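Putative major capsid protein (Cafeteriavirus-dependent mavirus, PDB 6G44) probably builds the icosahedral shell of the virophage particle, as a double jelly-roll major capsid protein that associates into trimers. Local coordinates at residues S90-Q95 against H187-G192; T170-S175 against G179-Y184; G234-E239 against T262-N267; Q377-S382 against S392-A397; T480-F483 against T487-D490. All coordinates share one frame; numbering follows the deposited sequence.

Contact 1 of 5, residues S90-Q95 against H187-G192; sequences SSLKDQ and HPRAAG. With SO4 (sulfate ion), chain F.
Arg-189 reaches across to the backbone of Ser-90 and holds one carbonyl oxygen with two nitrogens. Ser-90 O accepts from NH2 of Arg-189 at 2.8 Å and from NH1 of Arg-189 at 3.0 Å. The grip is end-on, with the oxygen at the guanidinium edge and near its plane. Both donors lie in the carbonyl plane. Both bonds are bent, at 146° and 137°, because two N-H groups converge on a single acceptor. Leu-92 packs over one face of the same guanidinium. Its CD1 sits 3.7 Å from Arg-189 NH2, toward the rim of the group. The arginine is extended except for a bend at chi3 (71°), which turns its end to the carbonyl.

Further out, the loop that offers the carbonyl is folded by its own bonds. Ser-91 OG accepts from Lys-93 N at 3.2 Å in an ST turn. Gln-95 N bonds to Leu-92 O at 3.1 Å and closes a type II beta turn. Lys-93 NZ leaves this turn to bind O1 of a sulfate ion at 2.9 Å. That ion is also held by Thr-167 and by Asn-400, Lys-155 and Thr-403 of the second subunit. Leu-402 of the second subunit packs on both Leu-92 and Arg-189. The grip ties the loop after strand 74-84 to that between strands 183-186 and 195-205 of a jelly-roll domain, at the second-subunit interface.

Contact 2 of 5, residues T170-S175 against G179-Y184; sequences TDSRMS and GCNYAY. With SO4 (sulfate ion), chain D.
Asn-181 and Ser-172 carry the polar part of this contact. Asn-181 ND2 donates to Ser-172 O at 2.9 Å, and the bond is nearly straight at 172°. The oxygen lies in the plane of the amide, but the donor stands above the carbonyl plane. Ser-175 N reaches Ser-172 O from the other face of that plane, so two donors grip this oxygen. The asparagine CG lies beside its backbone N (chi1 -58°), which swings the amide toward the 3-10 turn 172-174. Its OD1 comes to 3.3 Å from Ser-172 CB. A water accepts from Asn-181 N at 3.0 Å and also touches Ser-175 O.

The nonpolar part is made by Cys-180. Its SG lies 3.8 Å from Ser-172 CA and 3.7 Å from Ser-175 CB. The Ser-175 hydroxyl is bonded to Arg-164 O and Gly-177 N.

Asp-171 OD1 accepts from Arg-173 N at 3.1 Å, an Asx turn that begins the short 3-10 segment. The oxygen is met from above the carboxylate plane. A sulfate ion rests on the same turn. It takes bonds from Ser-172 N and from Ser-172 OG, the latter at 2.8 Å to O1. Arg-390 and Lys-389 of the second subunit also hold this ion.

The contact closes a short turn at the end of the long connection from helix 136-142 to strand 183-186. Ala-183 then joins strand 195-205 through Val-201, while Cys-180 O bonds to Ser-392 OG of the second subunit, on helix 391-394 there.

Contact 3 of 5, residues G234-E239 against T262-N267; sequences GQFKPE and TGFKIN
Phe-236 and Phe-264 meet across backbones whose nearest CA atoms, those of these two residues, are 8.5 Å apart. Phe-236 is the centre of an inverse gamma turn, with a weak bond from Lys-237 N to Gln-235 O. This turn carries the chain from the end of strand 222-235 into helix 238-241. On the other side the chain bends at Gly-263 and then runs on as a strand.

The two rings meet obliquely. The ring centroids of Phe-236 and Phe-264 are 4.9 Å apart and the planes of these two rings lie at 34°. Phe-264 brings its far end, CE1 and CZ, to the root of the other side chain. CE1 of Phe-264 is 3.4 Å from CB of Phe-236. CZ of Phe-264 lies over one face of the Phe-236 ring, toward the rim, at 3.5 Å from its CG. Phe-264 extends with CG opposite the backbone N (chi1 -176°), which carries its ring across the gap.

These rings are part of the buried interior of a jelly-roll domain of the capsid protein, where strands 222-235 and 258-273 belong to the same large antiparallel sheet. Ile-59 of strand 58-66 touches Phe-236, Phe-264 and Ile-266. Val-77 of strand 74-84 packs on Phe-264 and Ile-266.

Ile-266 stands two residues on from Phe-264 and points the same way. A chi1 of -172° sends the branch that ends in CD1 out to the Phe-236 ring. The two side chains cross at about a right angle. CD1 of Ile-266 approaches the outer end of that ring, 3.9 Å from CZ of Phe-236.

Contact 4 of 5, residues Q377-S382 against S392-A397; sequences QLYELS and SCFSGA
Tyr-379 turns the edge of its ring to the face of Phe-394. The pair is edge-to-face (T-shaped), with centroids 5.5 Å apart and planes at 62°. The touching edge atom is CD1 of Tyr-379, 3.7 Å from CG of Phe-394. The outer part of the Phe-394 ring lies against the helix backbone. CA of Tyr-379 stands over its face as a CH-pi contact, 4.0 Å from the centroid and 19° from the ring normal. Phe-394 CZ also comes to 3.7 Å from Tyr-379 N.

Phe-394 can reach this far because its CG is opposite the backbone N (chi1 180°), and the ring extends straight to helix 375-384. Two neighbours on that helix touch it as well. Leu-378 CB lies 4.1 Å from CZ of Phe-394, and Ser-382 CB lies 4.2 Å from its CE2. The tyrosine hydroxyl is held by Lys-389 O, and its ring has a second edge-to-face partner in Phe-391. Ser-382 OG bonds to Val-425 O and Phe-427 N.

Past the phenylalanine, Ser-395 OG accepts from Ala-397 N at 3.1 Å in an ST turn.

The contact packs the short helix 391-394 against helix 375-384. Both lie beside strand 425-428, where Ile-426 touches Leu-378 and Phe-394. Ser-392 bonds to Cys-180 O of the third subunit.

Contact 5 of 5, residues T480-F483 against T487-D490; sequences TYSF and TFMD
Thr-487 O is gripped by two donors. Phe-483 N reaches it at 2.8 Å, nearly along the C=O axis, and a water donates to it at 3.0 Å. That water also donates to Phe-483 O and accepts from Ser-482 OG, so it ties together the end of the hairpin. Further along, Tyr-481 and Met-489 form an antiparallel hydrogen-bonded pair. Tyr-481 N donates to Met-489 O at 2.8 Å, and Met-489 N returns a bond to Tyr-481 O at 3.1 Å. Thr-480 with Asp-490 and Ser-482 with Phe-488 are the non-hydrogen-bonded pairs.

Phe-488 shares one face of the sheet with Thr-480 and Ser-482. Its ring leans over the partner strand. Ser-482 CA lies over one ring face, and Phe-488 CE2 is 3.6 Å from Ser-482 CB. Thr-480 CG2 meets the ring edge in plane, 3.9 Å from CD2 of Phe-488.

Met-489 and Tyr-481 point to the other face. A Met-aromatic contact forms beside them, with Met-489 SD 3.7 Å from CE2 of Phe-483. The sulfur comes in obliquely. With CG opposite the carbonyl carbon (chi1 -65°) and chi2 extended, the methionine chain brings its sulfur beside that ring.

Strands 464-482 and 488-492 make this beta hairpin, their short segments running at 160°. Strand 464-482 is also paired with strand 286-305, through Tyr-288 and Ile-286. Strand 117-121 packs on the Phe-488 face, where Lys-117 makes a salt bridge with Asp-490. Pro-8 and Asn-6 of the second subunit pack on Tyr-481 and Met-489.

How the contacts relate
Contacts 1, 2 and 3 come first along the chain, up to residue 267, and contacts 4 and 5 follow. Both segments of contact 2 fall between those of contact 1 in sequence, and the centres of these contacts lie 19 Å apart. Contacts 3, 4 and 5 follow in series. Contacts 2 and 3 reach the same large antiparallel sheet, with centres 21 Å apart. Contact 5 lies on the five-strand sheet, and contact 4 lies beside strand 425-428 of that sheet. The centres of contacts 1 and 5 are 52 Å apart, with the middle of the chain between them. Contacts 1, 2 and 5 touch the second subunit, and contact 4 touches the third, consistent with a trimeric capsid building block.

Contact 1 of 5, residues S90-Q95 against H187-G192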
# COMPACT_ATOMS: atom_id res chain seq x y z
N SER C 90 10.18 33.61 11.55
CA SER C 90 9.61 32.25 11.53
C SER C 90 10.10 31.50 10.31
O SER C 90 10.00 32.00 9.19
CB SER C 90 8.09 32.31 11.49
OG SER C 90 7.52 32.77 12.72
N SER C 91 10.62 30.28 10.51
CA SER C 91 11.09 29.48 9.38
C SER C 91 9.96 29.03 8.44
O SER C 91 10.15 28.93 7.23
CB SER C 91 11.90 28.27 9.84
OG SER C 91 11.08 27.20 10.32
N LEU C 92 8.80 28.75 9.04
CA LEU C 92 7.62 28.18 8.36
C LEU C 92 7.86 26.76 7.82
O LEU C 92 7.02 26.24 7.10
CB LEU C 92 7.08 29.09 7.27
CG LEU C 92 6.62 30.47 7.79
CD1 LEU C 92 6.20 31.34 6.61
CD2 LEU C 92 5.50 30.35 8.80
N LYS C 93 8.96 26.13 8.22
CA LYS C 93 9.30 24.85 7.62
C LYS C 93 8.23 23.82 7.97
O LYS C 93 7.89 23.62 9.14
CB LYS C 93 10.70 24.39 8.04
CG LYS C 93 11.17 23.07 7.41
CD LYS C 93 11.08 23.03 5.90
CE LYS C 93 11.75 21.77 5.36
NZ LYS C 93 13.23 21.75 5.64
N ASP C 94 7.71 23.18 6.93
CA ASP C 94 6.70 22.11 7.06
C ASP C 94 5.41 22.57 7.75
O ASP C 94 4.72 21.80 8.42
CB ASP C 94 7.31 20.86 7.75
CG ASP C 94 8.46 20.24 6.96
OD1 ASP C 94 8.43 20.25 5.73
OD2 ASP C 94 9.38 19.70 7.60
N GLN C 95 5.06 23.85 7.58
CA GLN C 95 3.90 24.40 8.28
C GLN C 95 2.78 24.97 7.41
O GLN C 95 1.71 25.25 7.94
CB GLN C 95 4.38 25.48 9.25
CG GLN C 95 5.06 24.86 10.45
CD GLN C 95 5.70 25.86 11.38
OE1 GLN C 95 6.39 26.78 10.94
NE2 GLN C 95 5.51 25.66 12.69
N HIS C 187 7.28 33.62 -2.74
CA HIS C 187 7.96 34.87 -3.09
C HIS C 187 9.05 35.12 -2.07
O HIS C 187 8.94 34.73 -0.90
CB HIS C 187 6.97 36.03 -3.06
CG HIS C 187 5.83 35.93 -4.04
ND1 HIS C 187 5.17 37.06 -4.49
CD2 HIS C 187 5.18 34.87 -4.58
CE1 HIS C 187 4.19 36.70 -5.29
NE2 HIS C 187 4.17 35.38 -5.37
N PRO C 188 10.14 35.78 -2.48
CA PRO C 188 11.20 36.13 -1.53
C PRO C 188 10.68 36.88 -0.30
O PRO C 188 9.79 37.74 -0.41
CB PRO C 188 12.12 37.04 -2.37
CG PRO C 188 11.98 36.47 -3.75
CD PRO C 188 10.50 36.19 -3.86
N ARG C 189 11.23 36.53 0.86
CA ARG C 189 10.85 37.10 2.14
C ARG C 189 11.93 38.08 2.60
O ARG C 189 13.10 37.74 2.61
CB ARG C 189 10.68 36.00 3.19
CG ARG C 189 9.62 34.96 2.84
CD ARG C 189 9.70 33.79 3.80
NE ARG C 189 9.22 34.15 5.14
CZ ARG C 189 9.32 33.38 6.22
NH1 ARG C 189 9.95 32.21 6.18
NH2 ARG C 189 8.81 33.79 7.38
N ALA C 190 11.52 39.28 2.96
CA ALA C 190 12.47 40.30 3.46
C ALA C 190 12.82 40.04 4.91
O ALA C 190 12.02 39.49 5.66
CB ALA C 190 11.85 41.69 3.34
N ALA C 191 14.01 40.49 5.32
CA ALA C 191 14.40 40.48 6.72
C ALA C 191 13.34 41.17 7.57
O ALA C 191 12.83 42.23 7.21
CB ALA C 191 15.75 41.15 6.92
N GLY C 192 12.97 40.53 8.68
CA GLY C 192 11.96 41.07 9.59
C GLY C 192 10.50 40.95 9.15
O GLY C 192 9.60 41.41 9.86
S SO4 F . 15.19 21.50 2.50
O1 SO4 F . 14.01 22.30 2.90
O2 SO4 F . 15.81 20.90 3.70
O3 SO4 F . 14.76 20.45 1.55
O4 SO4 F . 16.19 22.44 1.94

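Contact 2 of 5, residues T170-S175 against G179-Y184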
# COMPACT_ATOMS: atom_id res chain seq x y z
N THR C 170 8.24 10.68 2.40
CA THR C 170 8.57 9.48 1.64
C THR C 170 7.44 8.99 0.73
O THR C 170 7.68 8.41 -0.34
CB THR C 170 8.99 8.33 2.55
OG1 THR C 170 7.94 8.04 3.46
CG2 THR C 170 10.27 8.67 3.32
N ASP C 171 6.19 9.20 1.19
CA ASP C 171 5.03 8.79 0.41
C ASP C 171 4.24 10.05 0.10
O ASP C 171 3.67 10.68 1.00
CB ASP C 171 4.20 7.82 1.26
CG ASP C 171 2.94 7.31 0.57
OD1 ASP C 171 2.56 7.77 -0.53
OD2 ASP C 171 2.32 6.42 1.17
N SER C 172 4.17 10.38 -1.19
CA SER C 172 3.53 11.61 -1.63
C SER C 172 2.07 11.72 -1.25
O SER C 172 1.57 12.84 -1.01
CB SER C 172 3.66 11.80 -3.12
OG SER C 172 2.96 10.79 -3.83
N ARG C 173 1.38 10.60 -1.11
CA ARG C 173 -0.06 10.69 -0.81
C ARG C 173 -0.33 11.22 0.60
O ARG C 173 -1.44 11.67 0.86
CB ARG C 173 -0.79 9.36 -1.08
CG ARG C 173 -0.86 8.33 0.04
CD ARG C 173 -2.14 7.51 -0.15
NE ARG C 173 -2.15 6.24 0.56
CZ ARG C 173 -2.56 6.08 1.82
NH1 ARG C 173 -2.98 7.11 2.52
NH2 ARG C 173 -2.54 4.88 2.37
N MET C 174 0.68 11.23 1.48
CA MET C 174 0.51 11.71 2.85
C MET C 174 0.54 13.22 2.94
O MET C 174 0.17 13.80 3.97
CB MET C 174 1.65 11.19 3.75
CG MET C 174 1.71 9.68 3.91
SD MET C 174 0.25 9.09 4.77
CE MET C 174 -0.72 8.53 3.38
N SER C 175 1.03 13.86 1.88
CA SER C 175 1.34 15.29 1.94
C SER C 175 0.34 16.19 1.20
O SER C 175 0.02 15.95 0.04
CB SER C 175 2.73 15.53 1.37
OG SER C 175 3.03 16.95 1.34
N GLY C 179 5.83 21.63 -2.62
CA GLY C 179 6.92 20.88 -3.24
C GLY C 179 6.68 19.38 -3.29
O GLY C 179 7.62 18.61 -3.23
N CYS C 180 5.43 18.95 -3.37
CA CYS C 180 5.13 17.50 -3.35
C CYS C 180 4.18 17.10 -4.49
O CYS C 180 4.63 16.52 -5.48
CB CYS C 180 4.61 17.06 -1.99
SG CYS C 180 4.61 15.24 -1.82
N ASN C 181 2.89 17.42 -4.37
CA ASN C 181 1.90 17.03 -5.38
C ASN C 181 1.38 18.15 -6.27
O ASN C 181 0.81 17.87 -7.32
CB ASN C 181 0.72 16.36 -4.70
CG ASN C 181 1.13 15.15 -3.91
OD1 ASN C 181 1.98 14.37 -4.39
ND2 ASN C 181 0.59 14.98 -2.71
N TYR C 182 1.58 19.42 -5.87
CA TYR C 182 1.09 20.57 -6.67
C TYR C 182 2.17 21.62 -6.83
O TYR C 182 3.08 21.76 -6.00
CB TYR C 182 -0.18 21.18 -6.05
CG TYR C 182 -0.03 21.60 -4.60
CD1 TYR C 182 0.52 22.81 -4.26
CD2 TYR C 182 -0.42 20.74 -3.55
CE1 TYR C 182 0.70 23.18 -2.94
CE2 TYR C 182 -0.25 21.11 -2.22
CZ TYR C 182 0.30 22.35 -1.92
OH TYR C 182 0.49 22.78 -0.62
N ALA C 183 2.03 22.38 -7.92
CA ALA C 183 2.95 23.48 -8.22
C ALA C 183 2.74 24.65 -7.27
O ALA C 183 1.62 24.95 -6.85
CB ALA C 183 2.74 23.95 -9.64
N TYR C 184 3.83 25.30 -6.93
CA TYR C 184 3.79 26.40 -5.97
C TYR C 184 5.01 27.28 -6.20
O TYR C 184 6.02 26.86 -6.78
CB TYR C 184 3.76 25.87 -4.47
CG TYR C 184 5.15 25.49 -4.07
CD1 TYR C 184 5.79 24.40 -4.67
CD2 TYR C 184 5.92 26.30 -3.22
CE1 TYR C 184 7.11 24.12 -4.41
CE2 TYR C 184 7.24 26.00 -2.95
CZ TYR C 184 7.84 24.91 -3.56
OH TYR C 184 9.19 24.66 -3.35
S SO4 D . 5.97 8.96 -4.81
O1 SO4 D . 4.57 9.02 -5.24
O2 SO4 D . 6.04 9.24 -3.37
O3 SO4 D . 6.47 7.59 -5.05
O4 SO4 D . 6.84 9.87 -5.59
O HOH W 1 1.38 18.09 -1.84

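Contact 3 of 5, residues G234-E239 against T262-N267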
# COMPACT_ATOMS: atom_id res chain seq x y z
N GLY C 234 -18.57 30.01 -6.45
CA GLY C 234 -17.15 30.06 -6.13
C GLY C 234 -16.88 30.60 -4.74
O GLY C 234 -17.23 31.74 -4.44
N GLN C 235 -16.32 29.77 -3.87
CA GLN C 235 -15.92 30.18 -2.53
C GLN C 235 -14.46 29.77 -2.29
O GLN C 235 -14.16 29.11 -1.28
CB GLN C 235 -16.85 29.59 -1.46
CG GLN C 235 -18.29 30.05 -1.56
CD GLN C 235 -18.44 31.52 -1.22
OE1 GLN C 235 -17.67 32.09 -0.43
NE2 GLN C 235 -19.43 32.16 -1.85
N PHE C 236 -13.60 30.17 -3.21
CA PHE C 236 -12.14 29.87 -3.21
C PHE C 236 -11.45 30.89 -2.31
O PHE C 236 -10.68 31.75 -2.77
CB PHE C 236 -11.57 29.88 -4.61
CG PHE C 236 -12.20 28.86 -5.50
CD1 PHE C 236 -13.34 29.13 -6.26
CD2 PHE C 236 -11.66 27.58 -5.58
CE1 PHE C 236 -13.90 28.19 -7.08
CE2 PHE C 236 -12.25 26.63 -6.40
CZ PHE C 236 -13.34 26.92 -7.16
N LYS C 237 -11.75 30.75 -1.04
CA LYS C 237 -11.32 31.69 -0.03
C LYS C 237 -10.43 30.98 0.95
O LYS C 237 -10.41 29.76 0.99
CB LYS C 237 -12.52 32.29 0.67
CG LYS C 237 -13.35 31.37 1.51
CD LYS C 237 -14.66 32.05 1.85
CE LYS C 237 -15.40 31.27 2.91
NZ LYS C 237 -16.78 31.80 3.07
N PRO C 238 -9.66 31.73 1.75
CA PRO C 238 -8.63 31.12 2.57
C PRO C 238 -9.14 30.03 3.51
O PRO C 238 -8.48 28.98 3.63
CB PRO C 238 -8.06 32.32 3.32
CG PRO C 238 -8.22 33.43 2.37
CD PRO C 238 -9.59 33.20 1.82
N GLU C 239 -10.28 30.20 4.15
CA GLU C 239 -10.78 29.17 5.07
C GLU C 239 -11.11 27.86 4.37
O GLU C 239 -11.15 26.82 5.00
CB GLU C 239 -12.02 29.69 5.82
CG GLU C 239 -12.51 28.77 6.90
CD GLU C 239 -13.40 29.43 7.94
OE1 GLU C 239 -13.84 30.58 7.71
OE2 GLU C 239 -13.66 28.77 8.97
N THR C 262 -5.45 36.70 -4.15
CA THR C 262 -5.40 37.60 -5.30
C THR C 262 -5.02 36.84 -6.54
O THR C 262 -4.47 35.73 -6.48
CB THR C 262 -4.41 38.77 -5.07
OG1 THR C 262 -3.07 38.28 -4.92
CG2 THR C 262 -4.83 39.61 -3.87
N GLY C 263 -5.28 37.43 -7.70
CA GLY C 263 -4.88 36.87 -8.96
C GLY C 263 -5.57 35.55 -9.28
O GLY C 263 -5.03 34.77 -10.06
N PHE C 264 -6.73 35.32 -8.70
CA PHE C 264 -7.46 34.05 -8.91
C PHE C 264 -7.84 33.83 -10.37
O PHE C 264 -8.37 34.72 -11.04
CB PHE C 264 -8.68 33.97 -8.02
CG PHE C 264 -9.42 32.68 -8.12
CD1 PHE C 264 -9.01 31.60 -7.35
CD2 PHE C 264 -10.48 32.52 -8.97
CE1 PHE C 264 -9.70 30.39 -7.44
CE2 PHE C 264 -11.17 31.32 -9.06
CZ PHE C 264 -10.75 30.24 -8.31
N LYS C 265 -7.50 32.63 -10.88
CA LYS C 265 -7.89 32.18 -12.20
C LYS C 265 -8.40 30.75 -12.09
O LYS C 265 -7.98 30.00 -11.20
CB LYS C 265 -6.71 32.21 -13.15
CG LYS C 265 -6.14 33.61 -13.39
CD LYS C 265 -7.10 34.47 -14.17
CE LYS C 265 -6.53 35.85 -14.50
NZ LYS C 265 -7.62 36.74 -15.02
N ILE C 266 -9.32 30.40 -12.97
CA ILE C 266 -9.90 29.06 -13.02
C ILE C 266 -10.23 28.68 -14.45
O ILE C 266 -10.76 29.51 -15.21
CB ILE C 266 -11.11 28.93 -12.08
CG1 ILE C 266 -11.61 27.47 -11.97
CG2 ILE C 266 -12.23 29.88 -12.49
CD1 ILE C 266 -12.70 27.27 -10.96
N ASN C 267 -9.85 27.46 -14.83
CA ASN C 267 -10.22 26.87 -16.12
C ASN C 267 -10.80 25.48 -15.89
O ASN C 267 -10.44 24.84 -14.90
CB ASN C 267 -8.99 26.78 -17.02
CG ASN C 267 -8.44 28.14 -17.42
OD1 ASN C 267 -9.14 29.14 -17.36
ND2 ASN C 267 -7.20 28.16 -17.87

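Contact 4 of 5, residues Q377-S382 against S392-A397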
# COMPACT_ATOMS: atom_id res chain seq x y z
N GLN C 377 -17.36 -0.82 18.25
CA GLN C 377 -18.28 -1.48 17.33
C GLN C 377 -18.82 -0.51 16.31
O GLN C 377 -19.06 -0.88 15.17
CB GLN C 377 -19.40 -2.14 18.11
CG GLN C 377 -18.94 -3.31 18.96
CD GLN C 377 -19.98 -3.73 19.99
OE1 GLN C 377 -20.40 -2.92 20.81
NE2 GLN C 377 -20.42 -5.00 19.94
N LEU C 378 -19.08 0.73 16.71
CA LEU C 378 -19.51 1.77 15.75
C LEU C 378 -18.44 2.01 14.68
O LEU C 378 -18.74 2.21 13.49
CB LEU C 378 -19.88 3.05 16.46
CG LEU C 378 -21.15 2.95 17.34
CD1 LEU C 378 -21.28 4.25 18.11
CD2 LEU C 378 -22.39 2.62 16.57
N TYR C 379 -17.18 2.00 15.10
CA TYR C 379 -16.06 2.09 14.15
C TYR C 379 -16.05 0.91 13.20
O TYR C 379 -15.85 1.07 11.98
CB TYR C 379 -14.75 2.16 14.94
CG TYR C 379 -13.49 2.13 14.09
CD1 TYR C 379 -13.16 3.21 13.29
CD2 TYR C 379 -12.63 1.04 14.11
CE1 TYR C 379 -12.00 3.20 12.55
CE2 TYR C 379 -11.46 1.04 13.37
CZ TYR C 379 -11.17 2.11 12.57
OH TYR C 379 -9.99 2.13 11.82
N GLU C 380 -16.28 -0.30 13.72
CA GLU C 380 -16.33 -1.49 12.88
C GLU C 380 -17.49 -1.42 11.86
O GLU C 380 -17.31 -1.75 10.69
CB GLU C 380 -16.40 -2.74 13.76
CG GLU C 380 -15.08 -2.99 14.51
CD GLU C 380 -15.16 -4.06 15.60
OE1 GLU C 380 -16.22 -4.62 15.82
OE2 GLU C 380 -14.12 -4.29 16.27
N LEU C 381 -18.64 -0.96 12.34
CA LEU C 381 -19.80 -0.75 11.45
C LEU C 381 -19.43 0.22 10.32
O LEU C 381 -19.65 -0.04 9.13
CB LEU C 381 -20.97 -0.21 12.26
CG LEU C 381 -22.17 0.38 11.52
CD1 LEU C 381 -22.82 -0.65 10.59
CD2 LEU C 381 -23.20 0.97 12.49
N SER C 382 -18.88 1.37 10.70
CA SER C 382 -18.55 2.36 9.67
C SER C 382 -17.51 1.82 8.69
O SER C 382 -17.64 2.00 7.47
CB SER C 382 -18.09 3.69 10.30
OG SER C 382 -18.22 4.73 9.34
N SER C 392 -8.25 6.16 16.31
CA SER C 392 -7.94 7.37 17.09
C SER C 392 -8.46 8.65 16.42
O SER C 392 -8.65 9.64 17.11
CB SER C 392 -6.45 7.51 17.39
OG SER C 392 -5.69 7.55 16.22
N CYS C 393 -8.70 8.62 15.11
CA CYS C 393 -9.37 9.73 14.43
C CYS C 393 -10.85 9.66 14.72
O CYS C 393 -11.41 10.57 15.34
CB CYS C 393 -9.09 9.61 12.95
SG CYS C 393 -10.05 10.72 11.89
N PHE C 394 -11.46 8.54 14.33
CA PHE C 394 -12.88 8.28 14.55
C PHE C 394 -13.36 8.55 15.96
O PHE C 394 -14.41 9.15 16.18
CB PHE C 394 -13.19 6.83 14.17
CG PHE C 394 -14.62 6.43 14.36
CD1 PHE C 394 -15.07 5.94 15.59
CD2 PHE C 394 -15.50 6.51 13.31
CE1 PHE C 394 -16.37 5.56 15.76
CE2 PHE C 394 -16.83 6.13 13.48
CZ PHE C 394 -17.25 5.65 14.70
N SER C 395 -12.56 8.15 16.94
CA SER C 395 -13.04 8.17 18.31
C SER C 395 -13.16 9.57 18.90
O SER C 395 -13.88 9.76 19.87
CB SER C 395 -12.15 7.35 19.24
OG SER C 395 -10.88 7.95 19.41
N GLY C 396 -12.38 10.53 18.41
CA GLY C 396 -12.35 11.86 19.05
C GLY C 396 -11.68 11.84 20.43
O GLY C 396 -11.80 12.79 21.17
N ALA C 397 -10.94 10.77 20.74
CA ALA C 397 -10.26 10.66 22.04
C ALA C 397 -9.06 11.59 22.12
O ALA C 397 -8.56 12.09 21.11
CB ALA C 397 -9.85 9.22 22.30

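Contact 5 of 5, residues T480-F483 against T487-D490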
# COMPACT_ATOMS: atom_id res chain seq x y z
N THR C 480 -28.24 8.48 -14.40
CA THR C 480 -28.44 9.47 -15.45
C THR C 480 -28.48 8.73 -16.79
O THR C 480 -27.69 7.82 -17.07
CB THR C 480 -27.32 10.52 -15.39
OG1 THR C 480 -27.46 11.25 -14.16
CG2 THR C 480 -27.40 11.51 -16.58
N TYR C 481 -29.45 9.13 -17.64
CA TYR C 481 -29.68 8.50 -18.94
C TYR C 481 -29.44 9.52 -20.04
O TYR C 481 -29.97 10.64 -20.01
CB TYR C 481 -31.12 7.99 -19.04
CG TYR C 481 -31.49 7.02 -17.96
CD1 TYR C 481 -31.98 7.46 -16.74
CD2 TYR C 481 -31.32 5.65 -18.14
CE1 TYR C 481 -32.31 6.57 -15.74
CE2 TYR C 481 -31.63 4.76 -17.14
CZ TYR C 481 -32.13 5.23 -15.95
OH TYR C 481 -32.45 4.30 -14.98
N SER C 482 -28.61 9.12 -21.00
CA SER C 482 -28.29 9.93 -22.17
C SER C 482 -28.98 9.30 -23.38
O SER C 482 -28.57 8.22 -23.80
CB SER C 482 -26.77 9.95 -22.37
OG SER C 482 -26.42 10.57 -23.61
N PHE C 483 -29.98 9.99 -23.92
CA PHE C 483 -30.71 9.49 -25.09
C PHE C 483 -30.08 10.03 -26.35
O PHE C 483 -29.47 11.10 -26.36
CB PHE C 483 -32.16 9.89 -25.01
CG PHE C 483 -32.85 9.34 -23.80
CD1 PHE C 483 -33.35 8.06 -23.82
CD2 PHE C 483 -32.95 10.08 -22.64
CE1 PHE C 483 -33.98 7.51 -22.71
CE2 PHE C 483 -33.54 9.53 -21.50
CZ PHE C 483 -34.08 8.26 -21.54
N THR C 487 -31.36 14.34 -25.31
CA THR C 487 -32.00 14.46 -24.03
C THR C 487 -31.21 13.72 -22.95
O THR C 487 -30.75 12.61 -23.14
CB THR C 487 -33.44 13.92 -24.07
OG1 THR C 487 -34.16 14.63 -25.10
CG2 THR C 487 -34.13 14.14 -22.75
N PHE C 488 -31.11 14.39 -21.80
CA PHE C 488 -30.67 13.73 -20.56
C PHE C 488 -31.82 13.73 -19.54
O PHE C 488 -32.59 14.68 -19.45
CB PHE C 488 -29.46 14.46 -19.93
CG PHE C 488 -28.15 14.21 -20.62
CD1 PHE C 488 -27.78 14.90 -21.76
CD2 PHE C 488 -27.24 13.28 -20.09
CE1 PHE C 488 -26.56 14.69 -22.39
CE2 PHE C 488 -26.02 13.06 -20.72
CZ PHE C 488 -25.68 13.76 -21.86
N MET C 489 -31.84 12.68 -18.72
CA MET C 489 -32.78 12.51 -17.61
C MET C 489 -32.00 11.89 -16.47
O MET C 489 -30.97 11.26 -16.70
CB MET C 489 -33.95 11.59 -17.96
CG MET C 489 -34.89 12.13 -19.04
SD MET C 489 -36.21 10.93 -19.37
CE MET C 489 -37.20 10.98 -17.88
N ASP C 490 -32.46 12.08 -15.25
CA ASP C 490 -31.96 11.25 -14.16
C ASP C 490 -33.11 10.80 -13.29
O ASP C 490 -34.16 11.43 -13.26
CB ASP C 490 -30.82 11.94 -13.38
CG ASP C 490 -31.25 13.09 -12.54
OD1 ASP C 490 -32.29 13.72 -12.81
OD2 ASP C 490 -30.52 13.35 -11.55
O HOH W 2 -28.06 12.51 -24.51